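Local coordinates for possible galactose mutarotase (Streptomyces platensis subsp. rosaceus, PDB 4RNL), which is of unproven function but belongs to the aldose 1-epimerase family and probably interconverts the alpha and beta anomers of galactose or a related sugar, at residues R84-I89 against V176-N181. Sequence-based numbering, arbitrary orientation.
Sequences RYANRI and VVNLTN
Asn178 lies across the Tyr85 ring while its backbone pairs with the residues flanking that tyrosine. Asn178 N donates to Arg84 O at 3.0 Å and Ala86 N to Asn178 O at 2.8 Å, a single parallel bridge centred on Tyr85 and Asn178. CB of Asn178 sits over one ring face, 3.5 Å from Tyr85 CD2, and makes a CH-pi contact. CG swings anti to the backbone N (chi1 -176°), which carries the amide onward over the ring; amide and ring planes are 57° apart. At the tip, ND2 hangs above the same face near the rim, 3.8 Å from Tyr85 CZ, and makes a weak bond to Ala86 O at 3.1 Å. OD1 accepts from His311 N, so both polar atoms of the amide are engaged, ND2 only weakly within this contact.

Apolar contact continues beside the bridge, where Ala86 CB meets Thr180 CG2 at 3.6 Å. Beyond its other end the extended start of the Arg84 side chain brings CD to 3.4 Å from Val176 O, a buried carbonyl with no hydrogen-bonding partner; its guanidinium hydrogen-bonds Ser139 OG, Thr175 OG1 and Gly148 O. Within the beta-sandwich of the galactose mutarotase fold, the bridge joins the chain after strand 81-82 to that before strand 180-185, two strands that themselves pair antiparallel. Tyr85 OH and Asn178 OD1, on touching buried side chains, each bond a main-chain N-H, of Ser315 and His311; hydrogen bonds, more than the ring, probably set the amide's rotation.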
loop_
_atom_site.group_PDB
_atom_site.type_symbol
_atom_site.label_atom_id
_atom_site.label_comp_id
_atom_site.label_asym_id
_atom_site.label_seq_id
_atom_site.Cartn_x
_atom_site.Cartn_y
_atom_site.Cartn_z
ATOM N N ARG A 84 1.382 -11.891 -2.864
ATOM C CA ARG A 84 2.177 -12.272 -1.692
ATOM C C ARG A 84 3.474 -11.475 -1.576
ATOM O O ARG A 84 4.063 -11.377 -0.494
ATOM C CB ARG A 84 2.509 -13.777 -1.768
ATOM C CG ARG A 84 3.151 -14.356 -0.514
ATOM C CD ARG A 84 3.526 -15.828 -0.681
ATOM N NE ARG A 84 2.373 -16.688 -0.973
ATOM C CZ ARG A 84 2.332 -17.987 -0.670
ATOM N NH1 ARG A 84 3.361 -18.556 -0.051
ATOM N NH2 ARG A 84 1.264 -18.717 -0.969
ATOM N N TYR A 85 3.929 -10.921 -2.695
ATOM C CA TYR A 85 5.171 -10.143 -2.698
ATOM C C TYR A 85 4.949 -8.802 -3.386
ATOM O O TYR A 85 4.703 -8.743 -4.593
ATOM C CB TYR A 85 6.359 -10.913 -3.329
ATOM C CG TYR A 85 7.658 -10.163 -3.082
ATOM C CD1 TYR A 85 8.059 -9.140 -3.930
ATOM C CD2 TYR A 85 8.441 -10.436 -1.962
ATOM C CE1 TYR A 85 9.200 -8.415 -3.686
ATOM C CE2 TYR A 85 9.596 -9.720 -1.707
ATOM C CZ TYR A 85 9.966 -8.705 -2.577
ATOM O OH TYR A 85 11.105 -7.969 -2.344
ATOM N N ALA A 86 5.040 -7.724 -2.615
ATOM C CA ALA A 86 4.788 -6.388 -3.154
ATOM C C ALA A 86 6.001 -5.910 -3.935
ATOM O O ALA A 86 7.145 -6.146 -3.535
ATOM C CB ALA A 86 4.462 -5.407 -2.045
ATOM N N ASN A 87 5.729 -5.200 -5.023
ATOM C CA ASN A 87 6.750 -4.761 -5.975
ATOM C C ASN A 87 7.355 -5.905 -6.799
ATOM O O ASN A 87 6.701 -6.931 -7.018
ATOM C CB ASN A 87 7.821 -3.890 -5.308
ATOM C CG ASN A 87 8.307 -2.790 -6.221
ATOM O OD1 ASN A 87 9.259 -2.981 -6.969
ATOM N ND2 ASN A 87 7.617 -1.644 -6.202
ATOM N N ARG A 88 8.589 -5.734 -7.261
ATOM C CA ARG A 88 9.096 -6.564 -8.349
ATOM C C ARG A 88 10.079 -7.641 -7.921
ATOM O O ARG A 88 10.907 -7.430 -7.031
ATOM C CB ARG A 88 9.748 -5.677 -9.422
ATOM C CG ARG A 88 8.776 -4.734 -10.092
ATOM C CD ARG A 88 9.430 -3.840 -11.131
ATOM N NE ARG A 88 8.384 -3.143 -11.886
ATOM C CZ ARG A 88 7.788 -2.029 -11.475
ATOM N NH1 ARG A 88 8.158 -1.462 -10.333
ATOM N NH2 ARG A 88 6.822 -1.477 -12.203
ATOM N N ILE A 89 9.981 -8.791 -8.581
ATOM C CA ILE A 89 10.993 -9.836 -8.481
ATOM C C ILE A 89 11.565 -10.012 -9.876
ATOM O O ILE A 89 10.839 -10.339 -10.821
ATOM C CB ILE A 89 10.388 -11.160 -7.979
ATOM C CG1 ILE A 89 9.877 -10.990 -6.545
ATOM C CG2 ILE A 89 11.427 -12.302 -8.064
ATOM C CD1 ILE A 89 9.091 -12.206 -6.006
ATOM N N VAL A 176 8.578 -16.473 0.628
ATOM C CA VAL A 176 8.870 -15.059 0.797
ATOM C C VAL A 176 7.544 -14.318 0.924
ATOM O O VAL A 176 6.539 -14.725 0.329
ATOM C CB VAL A 176 9.707 -14.481 -0.364
ATOM C CG1 VAL A 176 11.076 -15.147 -0.421
ATOM C CG2 VAL A 176 8.979 -14.654 -1.696
ATOM N N VAL A 177 7.541 -13.259 1.737
ATOM C CA VAL A 177 6.337 -12.482 2.027
ATOM C C VAL A 177 6.719 -11.010 2.147
ATOM O O VAL A 177 7.711 -10.667 2.795
ATOM C CB VAL A 177 5.683 -12.895 3.362
ATOM C CG1 VAL A 177 4.336 -12.169 3.528
ATOM C CG2 VAL A 177 5.473 -14.375 3.435
ATOM N N ASN A 178 5.928 -10.142 1.528
ATOM C CA ASN A 178 6.141 -8.700 1.604
ATOM C C ASN A 178 4.795 -8.051 1.316
ATOM O O ASN A 178 4.437 -7.848 0.152
ATOM C CB ASN A 178 7.190 -8.291 0.566
ATOM C CG ASN A 178 7.561 -6.807 0.619
ATOM O OD1 ASN A 178 7.481 -6.149 1.662
ATOM N ND2 ASN A 178 7.973 -6.276 -0.526
ATOM N N LEU A 179 4.022 -7.771 2.363
ATOM C CA LEU A 179 2.674 -7.229 2.172
ATOM C C LEU A 179 2.640 -5.724 2.384
ATOM O O LEU A 179 3.313 -5.205 3.266
ATOM C CB LEU A 179 1.700 -7.890 3.141
ATOM C CG LEU A 179 1.758 -9.414 3.173
ATOM C CD1 LEU A 179 0.788 -9.976 4.193
ATOM C CD2 LEU A 179 1.449 -9.964 1.800
ATOM N N THR A 180 1.849 -5.018 1.586
ATOM C CA THR A 180 1.738 -3.571 1.760
ATOM C C THR A 180 0.339 -3.148 1.388
ATOM O O THR A 180 -0.447 -3.953 0.890
ATOM C CB THR A 180 2.740 -2.789 0.879
ATOM O OG1 THR A 180 2.767 -1.411 1.290
ATOM C CG2 THR A 180 2.349 -2.856 -0.595
ATOM N N ASN A 181 0.026 -1.886 1.641
ATOM C CA ASN A 181 -1.217 -1.326 1.129
ATOM C C ASN A 181 -0.880 -0.237 0.126
ATOM O O ASN A 181 -0.032 0.623 0.385
ATOM C CB ASN A 181 -2.104 -0.777 2.243
ATOM C CG ASN A 181 -3.437 -0.290 1.704
ATOM O OD1 ASN A 181 -3.548 0.840 1.236
ATOM N ND2 ASN A 181 -4.431 -1.173 1.697
#